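Ribonuclease J (Methanolobus psychrophilus R15, PDB 5HAB) probably degrades RNA as a metal-dependent exoribonuclease of the metallo-beta-lactamase/beta-CASP family, and is captured here as an engineered mutant with RNA bound. Local coordinates at residues K424-I435 with Y450-R460; E228-P239 with V407-H416. The protein carries 1 engineered substitution. One frame throughout, in Å; residues are numbered along the deposited sequence.

Contact 1. Residues K424-I435 with Y450-R460; sequences KPEHVIPAHGTI and YSLGDTLHLLR. With SO4 (sulfate ion), chain M.
The phenol of Tyr-450 and the backbone of Pro-425 show how a side chain can satisfy a carbonyl at a strand's approach: OH donates to Pro-425 O at 2.6 Å, in the carbonyl plane and on a lone pair. Val-428 CG2 lies over one face of the same ring in a CH-pi contact, 3.8 Å from its centroid. Val-428 also uses both backbone polar groups here, its N donating to Thr-455 O and its O receiving His-457 N, each at 2.9 Å. This makes a single beta bridge with Leu-456, by which the irregular 450-460 segment lines the outermost strand, 427-431, of a mixed sheet in the metallo-beta-lactamase fold; the strand's other neighbour is 222-228. Beside the bridge, His-427 and His-457 meet rim to rim, and ND1 of His-427 and NE2 of His-457 are hydrogen-bonded at 2.9 Å (angle 150°). A chi1 of -49° sets the His-457 ring beside its backbone N, and its ND1 donates to O1 of a sulfate probably from the crystallisation liquor, a bond whose exact length is doubtful. Water 1 donates to Pro-430 O and His-457 O and accepts from Leu-459 N, joining the segments where direct bonding has stopped. Ile-435 CD1 lies over one face of the Arg-460 guanidinium, toward its rim; NH1 gives to water 2 at 3.2 Å, while NH2 forms a salt bridge with Glu-446 of the second subunit.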
loop_
_atom_site.group_PDB
_atom_site.type_symbol
_atom_site.label_atom_id
_atom_site.label_comp_id
_atom_site.label_asym_id
_atom_site.label_seq_id
_atom_site.Cartn_x
_atom_site.Cartn_y
_atom_site.Cartn_z
ATOM N N LYS B 424 -11.893 -23.702 24.901
ATOM C CA LYS B 424 -11.887 -24.986 24.194
ATOM C C LYS B 424 -13.224 -25.308 23.515
ATOM O O LYS B 424 -13.804 -26.367 23.746
ATOM C CB LYS B 424 -11.500 -26.112 25.156
ATOM C CG LYS B 424 -10.149 -25.899 25.828
ATOM C CD LYS B 424 -9.830 -27.014 26.816
ATOM C CE LYS B 424 -8.963 -26.508 27.962
ATOM N NZ LYS B 424 -8.761 -27.551 29.009
ATOM N N PRO B 425 -13.725 -24.386 22.677
ATOM C CA PRO B 425 -15.048 -24.633 22.100
ATOM C C PRO B 425 -15.072 -25.818 21.139
ATOM O O PRO B 425 -14.080 -26.123 20.483
ATOM C CB PRO B 425 -15.347 -23.328 21.365
ATOM C CG PRO B 425 -14.014 -22.822 20.972
ATOM C CD PRO B 425 -13.105 -23.170 22.121
ATOM N N GLU B 426 -16.221 -26.473 21.067
ATOM C CA GLU B 426 -16.412 -27.604 20.175
ATOM C C GLU B 426 -16.556 -27.120 18.736
ATOM O O GLU B 426 -16.121 -27.785 17.798
ATOM C CB GLU B 426 -17.645 -28.397 20.608
ATOM C CG GLU B 426 -17.931 -29.645 19.806
ATOM C CD GLU B 426 -19.105 -30.420 20.375
ATOM O OE1 GLU B 426 -19.617 -30.017 21.442
ATOM O OE2 GLU B 426 -19.517 -31.427 19.756
ATOM N N HIS B 427 -17.168 -25.951 18.578
ATOM C CA HIS B 427 -17.357 -25.329 17.276
ATOM C C HIS B 427 -17.003 -23.852 17.372
ATOM O O HIS B 427 -17.291 -23.210 18.380
ATOM C CB HIS B 427 -18.801 -25.484 16.787
ATOM C CG HIS B 427 -19.229 -26.904 16.589
ATOM N ND1 HIS B 427 -19.066 -27.572 15.394
ATOM C CD2 HIS B 427 -19.834 -27.778 17.429
ATOM C CE1 HIS B 427 -19.541 -28.799 15.509
ATOM N NE2 HIS B 427 -20.012 -28.950 16.733
ATOM N N VAL B 428 -16.394 -23.308 16.321
ATOM C CA VAL B 428 -16.060 -21.887 16.299
ATOM C C VAL B 428 -16.669 -21.224 15.077
ATOM O O VAL B 428 -16.646 -21.780 13.979
ATOM C CB VAL B 428 -14.543 -21.652 16.323
ATOM C CG1 VAL B 428 -14.250 -20.209 16.716
ATOM C CG2 VAL B 428 -13.871 -22.606 17.274
ATOM N N ILE B 429 -17.216 -20.030 15.276
ATOM C CA ILE B 429 -17.820 -19.268 14.192
ATOM C C ILE B 429 -17.286 -17.846 14.244
ATOM O O ILE B 429 -17.535 -17.127 15.213
ATOM C CB ILE B 429 -19.364 -19.276 14.274
ATOM C CG1 ILE B 429 -19.909 -20.707 14.246
ATOM C CG2 ILE B 429 -19.975 -18.403 13.165
ATOM C CD1 ILE B 429 -20.064 -21.341 15.621
ATOM N N PRO B 430 -16.550 -17.430 13.205
ATOM C CA PRO B 430 -16.102 -16.035 13.191
ATOM C C PRO B 430 -17.210 -15.078 12.781
ATOM O O PRO B 430 -18.047 -15.417 11.950
ATOM C CB PRO B 430 -14.960 -16.040 12.162
ATOM C CG PRO B 430 -15.269 -17.189 11.261
ATOM C CD PRO B 430 -15.907 -18.233 12.148
ATOM N N ALA B 431 -17.196 -13.887 13.366
ATOM C CA ALA B 431 -18.235 -12.889 13.143
ATOM C C ALA B 431 -17.617 -11.490 13.144
ATOM O O ALA B 431 -16.402 -11.352 13.279
ATOM C CB ALA B 431 -19.304 -12.999 14.212
ATOM N N HIS B 432 -18.455 -10.463 13.016
ATOM C CA HIS B 432 -18.003 -9.066 13.074
ATOM C C HIS B 432 -16.908 -8.760 12.059
ATOM O O HIS B 432 -15.845 -8.258 12.422
ATOM C CB HIS B 432 -17.483 -8.708 14.474
ATOM C CG HIS B 432 -18.559 -8.404 15.471
ATOM N ND1 HIS B 432 -19.708 -9.155 15.583
ATOM C CD2 HIS B 432 -18.653 -7.428 16.405
ATOM C CE1 HIS B 432 -20.468 -8.653 16.543
ATOM N NE2 HIS B 432 -19.847 -7.607 17.060
ATOM N N GLY B 433 -17.165 -9.043 10.789
ATOM C CA GLY B 433 -16.202 -8.697 9.764
ATOM C C GLY B 433 -16.556 -9.182 8.378
ATOM O O GLY B 433 -17.608 -9.785 8.160
ATOM N N THR B 434 -15.664 -8.899 7.437
ATOM C CA THR B 434 -15.805 -9.356 6.064
ATOM C C THR B 434 -15.405 -10.816 5.967
ATOM O O THR B 434 -14.891 -11.388 6.929
ATOM C CB THR B 434 -14.939 -8.532 5.116
ATOM O OG1 THR B 434 -13.575 -8.618 5.547
ATOM C CG2 THR B 434 -15.385 -7.059 5.133
ATOM N N ILE B 435 -15.638 -11.425 4.811
ATOM C CA ILE B 435 -15.180 -12.788 4.596
ATOM C C ILE B 435 -13.644 -12.842 4.602
ATOM O O ILE B 435 -13.061 -13.852 4.990
ATOM C CB ILE B 435 -15.789 -13.388 3.303
ATOM C CG1 ILE B 435 -15.434 -14.881 3.186
ATOM C CG2 ILE B 435 -15.378 -12.582 2.065
ATOM C CD1 ILE B 435 -16.121 -15.588 2.029
ATOM N N TYR B 450 -8.504 -26.671 14.730
ATOM C CA TYR B 450 -9.861 -26.736 14.179
ATOM C C TYR B 450 -9.855 -27.002 12.678
ATOM O O TYR B 450 -8.858 -26.765 11.996
ATOM C CB TYR B 450 -10.627 -25.453 14.510
ATOM C CG TYR B 450 -10.915 -25.354 15.988
ATOM C CD1 TYR B 450 -9.954 -24.886 16.878
ATOM C CD2 TYR B 450 -12.132 -25.770 16.501
ATOM C CE1 TYR B 450 -10.210 -24.819 18.237
ATOM C CE2 TYR B 450 -12.396 -25.708 17.853
ATOM C CZ TYR B 450 -11.434 -25.234 18.717
ATOM O OH TYR B 450 -11.708 -25.168 20.065
ATOM N N SER B 451 -10.961 -27.544 12.179
ATOM C CA SER B 451 -11.066 -27.938 10.779
ATOM C C SER B 451 -12.300 -27.324 10.110
ATOM O O SER B 451 -13.414 -27.460 10.623
ATOM C CB SER B 451 -11.094 -29.467 10.683
ATOM O OG SER B 451 -11.399 -29.899 9.369
ATOM N N LEU B 452 -12.105 -26.667 8.963
ATOM C CA LEU B 452 -13.190 -25.934 8.296
ATOM C C LEU B 452 -14.303 -26.861 7.816
ATOM O O LEU B 452 -14.043 -27.890 7.213
ATOM C CB LEU B 452 -12.644 -25.129 7.109
ATOM C CG LEU B 452 -13.648 -24.252 6.347
ATOM C CD1 LEU B 452 -14.234 -23.198 7.263
ATOM C CD2 LEU B 452 -13.011 -23.591 5.120
ATOM N N GLY B 453 -15.550 -26.492 8.076
ATOM C CA GLY B 453 -16.660 -27.338 7.676
ATOM C C GLY B 453 -16.940 -28.464 8.658
ATOM O O GLY B 453 -17.864 -29.257 8.474
ATOM N N ASP B 454 -16.133 -28.543 9.707
ATOM C CA ASP B 454 -16.255 -29.620 10.674
ATOM C C ASP B 454 -16.481 -29.059 12.076
ATOM O O ASP B 454 -17.574 -29.190 12.631
ATOM C CB ASP B 454 -15.005 -30.504 10.634
ATOM C CG ASP B 454 -14.998 -31.565 11.723
ATOM O OD1 ASP B 454 -16.086 -32.082 12.062
ATOM O OD2 ASP B 454 -13.902 -31.894 12.228
ATOM N N THR B 455 -15.453 -28.423 12.632
ATOM C CA THR B 455 -15.545 -27.770 13.935
ATOM C C THR B 455 -15.377 -26.254 13.813
ATOM O O THR B 455 -15.403 -25.531 14.806
ATOM C CB THR B 455 -14.473 -28.291 14.886
ATOM O OG1 THR B 455 -13.189 -28.050 14.304
ATOM C CG2 THR B 455 -14.642 -29.794 15.106
ATOM N N LEU B 456 -15.194 -25.786 12.586
ATOM C CA LEU B 456 -14.931 -24.381 12.308
ATOM C C LEU B 456 -15.832 -23.981 11.154
ATOM O O LEU B 456 -15.835 -24.646 10.120
ATOM C CB LEU B 456 -13.451 -24.166 11.959
ATOM C CG LEU B 456 -13.019 -22.813 11.385
ATOM C CD1 LEU B 456 -13.104 -21.704 12.424
ATOM C CD2 LEU B 456 -11.622 -22.898 10.794
ATOM N N HIS B 457 -16.615 -22.919 11.323
ATOM C CA HIS B 457 -17.687 -22.652 10.368
ATOM C C HIS B 457 -17.729 -21.226 9.840
ATOM O O HIS B 457 -17.758 -20.254 10.596
ATOM C CB HIS B 457 -19.027 -23.028 10.996
ATOM C CG HIS B 457 -19.018 -24.388 11.612
ATOM N ND1 HIS B 457 -19.310 -25.529 10.895
ATOM C CD2 HIS B 457 -18.686 -24.800 12.858
ATOM C CE1 HIS B 457 -19.186 -26.582 11.681
ATOM N NE2 HIS B 457 -18.808 -26.168 12.878
ATOM N N LEU B 458 -17.749 -21.130 8.517
ATOM C CA LEU B 458 -17.818 -19.859 7.821
ATOM C C LEU B 458 -19.260 -19.561 7.423
ATOM O O LEU B 458 -19.804 -20.192 6.520
ATOM C CB LEU B 458 -16.913 -19.879 6.583
ATOM C CG LEU B 458 -16.946 -18.646 5.682
ATOM C CD1 LEU B 458 -16.686 -17.376 6.489
ATOM C CD2 LEU B 458 -15.954 -18.779 4.541
ATOM N N LEU B 459 -19.886 -18.633 8.138
ATOM C CA LEU B 459 -21.258 -18.228 7.846
ATOM C C LEU B 459 -21.347 -16.911 7.068
ATOM O O LEU B 459 -20.571 -15.980 7.304
ATOM C CB LEU B 459 -22.053 -18.101 9.149
ATOM C CG LEU B 459 -22.207 -19.355 10.006
ATOM C CD1 LEU B 459 -23.198 -19.103 11.128
ATOM C CD2 LEU B 459 -22.657 -20.525 9.140
ATOM N N ARG B 460 -22.321 -16.839 6.165
ATOM C CA ARG B 460 -22.690 -15.600 5.483
ATOM C C ARG B 460 -23.990 -15.071 6.101
ATOM O O ARG B 460 -24.732 -15.841 6.710
ATOM C CB ARG B 460 -22.866 -15.845 3.978
ATOM C CG ARG B 460 -21.684 -16.542 3.307
ATOM C CD ARG B 460 -20.481 -15.625 3.226
ATOM N NE ARG B 460 -20.570 -14.707 2.093
ATOM C CZ ARG B 460 -20.037 -13.490 2.074
ATOM N NH1 ARG B 460 -19.401 -13.022 3.144
ATOM N NH2 ARG B 460 -20.159 -12.730 0.993
HETATM S S SO4 M . -20.465 -26.448 7.347
HETATM O O1 SO4 M . -19.695 -25.943 8.477
HETATM O O2 SO4 M . -20.169 -27.864 7.157
HETATM O O3 SO4 M . -20.105 -25.703 6.141
HETATM O O4 SO4 M . -21.892 -26.280 7.614
HETATM O O HOH W 1 -18.562 -17.341 9.928
HETATM O O HOH W 2 -17.942 -10.205 2.814
#

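Contact 2. Residues E228-P239 with V407-H416; sequences ESTNAGRNGKTP and VSGHAYREDH. With SO4 (sulfate ion), chain K; nucleotides of chain D.
An irregular loop meets the start of helix 413-423: Arg-413 N donates to Arg-234 O and Glu-414 N to Gly-236 O, both at 3.0 Å, so the loop supplies acceptors to the helix's first turn. Tyr-412, the N-cap residue, has its ring clasped on both faces, with Arg-234 CB centred over one and Thr-238 CA over the other. Asp-415 OD2 holds two backbone donors, Thr-238 N on its syn lone pair (2.7 Å) and Tyr-412 N on its anti one. Thr-238 OG1, anti to its own carbonyl carbon (chi1 -46°), gives its proton to His-410 O. At the RNA end, His-410 ND1 donates to Glu-228 OE1 at 2.7 Å, nearly in the ring plane, while Thr-230 CG2 lies over one ring face in a CH-pi contact. Ser-408 OG, accepting from His-410 N in an ST turn, and Gly-409 N bind the phosphate of nucleotide A1 of chain D (OP2 2.6 Å, OP1 3.0 Å), forming a pocket round the RNA's first phosphate. Arg-413 NH2 bonds a sulfate also held by Lys-395 of the third subunit. Water 3 links Glu-228 OE2, Asn-231 N, Ala-411 O and His-416 NE2. The contact joins the loop between strand 222-228 and helix 241-253 to helix 413-423, with helix 435-447 packing against Ser-229, Arg-413 and His-416.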
loop_
_atom_site.group_PDB
_atom_site.type_symbol
_atom_site.label_atom_id
_atom_site.label_comp_id
_atom_site.label_asym_id
_atom_site.label_seq_id
_atom_site.Cartn_x
_atom_site.Cartn_y
_atom_site.Cartn_z
ATOM N N GLU B 228 -15.334 -12.406 17.231
ATOM C CA GLU B 228 -14.988 -11.466 16.170
ATOM C C GLU B 228 -13.731 -11.905 15.421
ATOM O O GLU B 228 -12.857 -12.552 15.986
ATOM C CB GLU B 228 -14.788 -10.066 16.756
ATOM C CG GLU B 228 -13.593 -9.970 17.699
ATOM C CD GLU B 228 -13.122 -8.544 17.908
ATOM O OE1 GLU B 228 -13.891 -7.743 18.467
ATOM O OE2 GLU B 228 -11.982 -8.221 17.511
ATOM N N SER B 229 -13.652 -11.566 14.141
ATOM C CA SER B 229 -12.447 -11.838 13.370
ATOM C C SER B 229 -11.752 -10.536 12.976
ATOM O O SER B 229 -10.741 -10.562 12.284
ATOM C CB SER B 229 -12.785 -12.642 12.120
ATOM O OG SER B 229 -13.568 -11.869 11.233
ATOM N N THR B 230 -12.304 -9.416 13.443
ATOM C CA THR B 230 -11.927 -8.065 13.021
ATOM C C THR B 230 -10.425 -7.792 12.908
ATOM O O THR B 230 -9.968 -7.268 11.895
ATOM C CB THR B 230 -12.523 -7.015 13.990
ATOM O OG1 THR B 230 -13.911 -7.293 14.203
ATOM C CG2 THR B 230 -12.381 -5.611 13.426
ATOM N N ASN B 231 -9.661 -8.151 13.935
ATOM C CA ASN B 231 -8.222 -7.911 13.928
ATOM C C ASN B 231 -7.475 -9.219 14.113
ATOM O O ASN B 231 -6.330 -9.223 14.560
ATOM C CB ASN B 231 -7.814 -6.933 15.040
ATOM C CG ASN B 231 -8.040 -5.484 14.663
ATOM O OD1 ASN B 231 -8.394 -5.169 13.527
ATOM N ND2 ASN B 231 -7.842 -4.590 15.622
ATOM N N ALA B 232 -8.126 -10.327 13.774
ATOM C CA ALA B 232 -7.499 -11.644 13.867
ATOM C C ALA B 232 -6.288 -11.739 12.944
ATOM O O ALA B 232 -5.406 -12.573 13.142
ATOM C CB ALA B 232 -8.500 -12.736 13.536
ATOM N N GLY B 233 -6.269 -10.893 11.921
ATOM C CA GLY B 233 -5.150 -10.824 11.007
ATOM C C GLY B 233 -3.950 -10.088 11.571
ATOM O O GLY B 233 -2.834 -10.270 11.090
ATOM N N ARG B 234 -4.173 -9.261 12.592
ATOM C CA ARG B 234 -3.086 -8.480 13.178
ATOM C C ARG B 234 -2.246 -9.338 14.106
ATOM O O ARG B 234 -2.755 -10.100 14.928
ATOM C CB ARG B 234 -3.622 -7.251 13.921
ATOM C CG ARG B 234 -4.261 -6.232 12.993
ATOM C CD ARG B 234 -4.639 -4.938 13.694
ATOM N NE ARG B 234 -5.094 -3.948 12.721
ATOM C CZ ARG B 234 -5.575 -2.748 13.030
ATOM N NH1 ARG B 234 -5.678 -2.373 14.297
ATOM N NH2 ARG B 234 -5.963 -1.924 12.063
ATOM N N ASN B 235 -0.941 -9.206 13.939
ATOM C CA ASN B 235 0.027 -10.039 14.624
ATOM C C ASN B 235 0.188 -9.658 16.096
ATOM O O ASN B 235 0.134 -8.483 16.455
ATOM C CB ASN B 235 1.365 -9.944 13.887
ATOM C CG ASN B 235 2.491 -10.591 14.642
ATOM O OD1 ASN B 235 2.992 -10.039 15.621
ATOM N ND2 ASN B 235 2.901 -11.774 14.193
ATOM N N GLY B 236 0.383 -10.662 16.944
ATOM C CA GLY B 236 0.684 -10.432 18.344
ATOM C C GLY B 236 -0.524 -10.276 19.244
ATOM O O GLY B 236 -1.534 -10.957 19.069
ATOM N N LYS B 237 -0.405 -9.390 20.226
ATOM C CA LYS B 237 -1.474 -9.150 21.189
ATOM C C LYS B 237 -1.878 -7.685 21.147
ATOM O O LYS B 237 -1.059 -6.826 20.816
ATOM C CB LYS B 237 -1.044 -9.547 22.601
ATOM C CG LYS B 237 -0.020 -8.616 23.223
ATOM C CD LYS B 237 0.366 -9.074 24.620
ATOM C CE LYS B 237 -0.808 -8.986 25.581
ATOM N NZ LYS B 237 -0.411 -9.401 26.954
ATOM N N THR B 238 -3.147 -7.399 21.433
ATOM C CA THR B 238 -3.607 -6.019 21.452
ATOM C C THR B 238 -2.894 -5.258 22.558
ATOM O O THR B 238 -2.879 -5.698 23.705
ATOM C CB THR B 238 -5.127 -5.898 21.681
ATOM O OG1 THR B 238 -5.823 -6.827 20.845
ATOM C CG2 THR B 238 -5.586 -4.500 21.341
ATOM N N PRO B 239 -2.275 -4.126 22.212
ATOM C CA PRO B 239 -1.670 -3.279 23.242
ATOM C C PRO B 239 -2.717 -2.799 24.242
ATOM O O PRO B 239 -3.860 -2.560 23.859
ATOM C CB PRO B 239 -1.077 -2.108 22.446
ATOM C CG PRO B 239 -1.679 -2.196 21.083
ATOM C CD PRO B 239 -1.998 -3.635 20.852
ATOM N N VAL B 407 -5.113 3.292 20.730
ATOM C CA VAL B 407 -4.854 1.869 20.769
ATOM C C VAL B 407 -6.156 1.146 20.410
ATOM O O VAL B 407 -7.241 1.591 20.785
ATOM C CB VAL B 407 -4.303 1.464 22.142
ATOM C CG1 VAL B 407 -4.831 0.124 22.561
ATOM C CG2 VAL B 407 -2.774 1.449 22.110
ATOM N N SER B 408 -6.050 0.057 19.654
ATOM C CA SER B 408 -7.224 -0.679 19.176
ATOM C C SER B 408 -8.082 -1.273 20.292
ATOM O O SER B 408 -7.577 -1.671 21.346
ATOM C CB SER B 408 -6.795 -1.810 18.238
ATOM O OG SER B 408 -7.925 -2.564 17.826
ATOM N N GLY B 409 -9.384 -1.354 20.040
ATOM C CA GLY B 409 -10.292 -2.002 20.966
ATOM C C GLY B 409 -10.549 -3.477 20.689
ATOM O O GLY B 409 -11.383 -4.089 21.352
ATOM N N HIS B 410 -9.819 -4.064 19.740
ATOM C CA HIS B 410 -10.103 -5.437 19.312
ATOM C C HIS B 410 -8.938 -6.409 19.520
ATOM O O HIS B 410 -7.768 -6.039 19.419
ATOM C CB HIS B 410 -10.503 -5.460 17.831
ATOM C CG HIS B 410 -11.767 -4.718 17.530
ATOM N ND1 HIS B 410 -13.017 -5.271 17.709
ATOM C CD2 HIS B 410 -11.974 -3.468 17.050
ATOM C CE1 HIS B 410 -13.938 -4.391 17.359
ATOM N NE2 HIS B 410 -13.332 -3.290 16.955
ATOM N N ALA B 411 -9.284 -7.666 19.779
ATOM C CA ALA B 411 -8.314 -8.730 20.006
ATOM C C ALA B 411 -7.433 -8.992 18.783
ATOM O O ALA B 411 -7.908 -9.012 17.642
ATOM C CB ALA B 411 -9.030 -10.005 20.403
ATOM N N TYR B 412 -6.145 -9.190 19.030
ATOM C CA TYR B 412 -5.221 -9.561 17.966
ATOM C C TYR B 412 -5.171 -11.084 17.863
ATOM O O TYR B 412 -5.852 -11.782 18.615
ATOM C CB TYR B 412 -3.822 -8.987 18.221
ATOM C CG TYR B 412 -3.698 -7.504 17.949
ATOM C CD1 TYR B 412 -4.824 -6.721 17.736
ATOM C CD2 TYR B 412 -2.451 -6.890 17.889
ATOM C CE1 TYR B 412 -4.716 -5.363 17.486
ATOM C CE2 TYR B 412 -2.334 -5.532 17.634
ATOM C CZ TYR B 412 -3.469 -4.775 17.436
ATOM O OH TYR B 412 -3.364 -3.425 17.185
ATOM N N ARG B 413 -4.370 -11.590 16.934
ATOM C CA ARG B 413 -4.299 -13.023 16.659
ATOM C C ARG B 413 -4.019 -13.866 17.909
ATOM O O ARG B 413 -4.708 -14.855 18.150
ATOM C CB ARG B 413 -3.252 -13.299 15.565
ATOM C CG ARG B 413 -3.131 -14.769 15.185
ATOM C CD ARG B 413 -2.098 -15.041 14.086
ATOM N NE ARG B 413 -2.262 -14.170 12.919
ATOM C CZ ARG B 413 -1.315 -13.379 12.418
ATOM N NH1 ARG B 413 -0.114 -13.324 12.981
ATOM N NH2 ARG B 413 -1.575 -12.637 11.348
ATOM N N GLU B 414 -3.029 -13.479 18.706
ATOM C CA GLU B 414 -2.635 -14.289 19.859
ATOM C C GLU B 414 -3.653 -14.205 20.996
ATOM O O GLU B 414 -3.782 -15.136 21.802
ATOM C CB GLU B 414 -1.250 -13.869 20.360
ATOM C CG GLU B 414 -0.156 -13.962 19.305
ATOM C CD GLU B 414 -0.152 -15.294 18.583
ATOM O OE1 GLU B 414 -0.224 -16.337 19.264
ATOM O OE2 GLU B 414 -0.060 -15.302 17.339
ATOM N N ASP B 415 -4.369 -13.088 21.064
ATOM C CA ASP B 415 -5.487 -12.966 21.993
ATOM C C ASP B 415 -6.553 -14.009 21.654
ATOM O O ASP B 415 -7.082 -14.691 22.538
ATOM C CB ASP B 415 -6.072 -11.557 21.944
ATOM C CG ASP B 415 -5.055 -10.498 22.316
ATOM O OD1 ASP B 415 -4.454 -10.613 23.401
ATOM O OD2 ASP B 415 -4.844 -9.557 21.517
ATOM N N HIS B 416 -6.848 -14.147 20.365
ATOM C CA HIS B 416 -7.782 -15.173 19.909
ATOM C C HIS B 416 -7.244 -16.567 20.163
ATOM O O HIS B 416 -7.999 -17.476 20.497
ATOM C CB HIS B 416 -8.094 -14.996 18.426
ATOM C CG HIS B 416 -9.100 -13.925 18.153
ATOM N ND1 HIS B 416 -10.397 -13.995 18.618
ATOM C CD2 HIS B 416 -9.005 -12.759 17.470
ATOM C CE1 HIS B 416 -11.057 -12.919 18.230
ATOM N NE2 HIS B 416 -10.237 -12.153 17.531
HETATM S S SO4 K . 1.788 -11.531 9.721
HETATM O O1 SO4 K . 2.741 -10.682 9.012
HETATM O O2 SO4 K . 2.474 -12.257 10.788
HETATM O O3 SO4 K . 0.736 -10.696 10.293
HETATM O O4 SO4 K . 1.197 -12.485 8.784
ATOM O OP3 A D 1 -9.207 1.376 16.404
ATOM P P A D 1 -10.121 0.235 16.648
ATOM O OP1 A D 1 -10.762 0.414 17.975
ATOM O OP2 A D 1 -9.379 -1.020 16.369
ATOM O "O5'" A D 1 -11.247 0.298 15.532
ATOM C "C5'" A D 1 -11.962 1.499 15.261
ATOM C "C4'" A D 1 -13.238 1.203 14.513
ATOM O "O4'" A D 1 -12.898 0.844 13.144
ATOM C "C3'" A D 1 -14.045 0.036 15.076
ATOM O "O3'" A D 1 -15.443 0.285 14.960
ATOM C "C2'" A D 1 -13.639 -1.136 14.186
ATOM O "O2'" A D 1 -14.613 -2.153 14.080
ATOM C "C1'" A D 1 -13.385 -0.452 12.843
ATOM N N9 A D 1 -12.361 -1.142 12.050
ATOM C C8 A D 1 -11.192 -1.683 12.536
ATOM N N7 A D 1 -10.445 -2.260 11.626
ATOM C C5 A D 1 -11.173 -2.094 10.455
ATOM C C6 A D 1 -10.917 -2.489 9.129
ATOM N N6 A D 1 -9.817 -3.151 8.751
ATOM N N1 A D 1 -11.843 -2.171 8.194
ATOM C C2 A D 1 -12.944 -1.508 8.575
ATOM N N3 A D 1 -13.297 -1.082 9.790
ATOM C C4 A D 1 -12.358 -1.412 10.698
HETATM O O HOH W 3 -10.345 -9.875 16.308
HETATM O O HOH W 4 -3.795 -8.216 24.425
#

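In the fold
Contact 2 closes before contact 1 opens along the chain, and helix 413-423, begun in contact 2, leads directly to strand 427-431 of contact 1. Their centres are about 17 Å apart, yet the two touch: Ala-431 O lies 2.9 Å from Ser-229 N, and His-432 O 2.8 Å from Thr-230 OG1, both probable hydrogen bonds. They share the mixed sheet in which strands 222-228 and 427-431 run parallel as neighbours, and both pack against helix 435-447. Contact 1 covers the sheet's outer strand and reaches the second subunit; contact 2 continues from the adjoining strand to the RNA 5' phosphate and the third subunit. The same edge of the sheet therefore lies near both the bound RNA and the subunit interfaces.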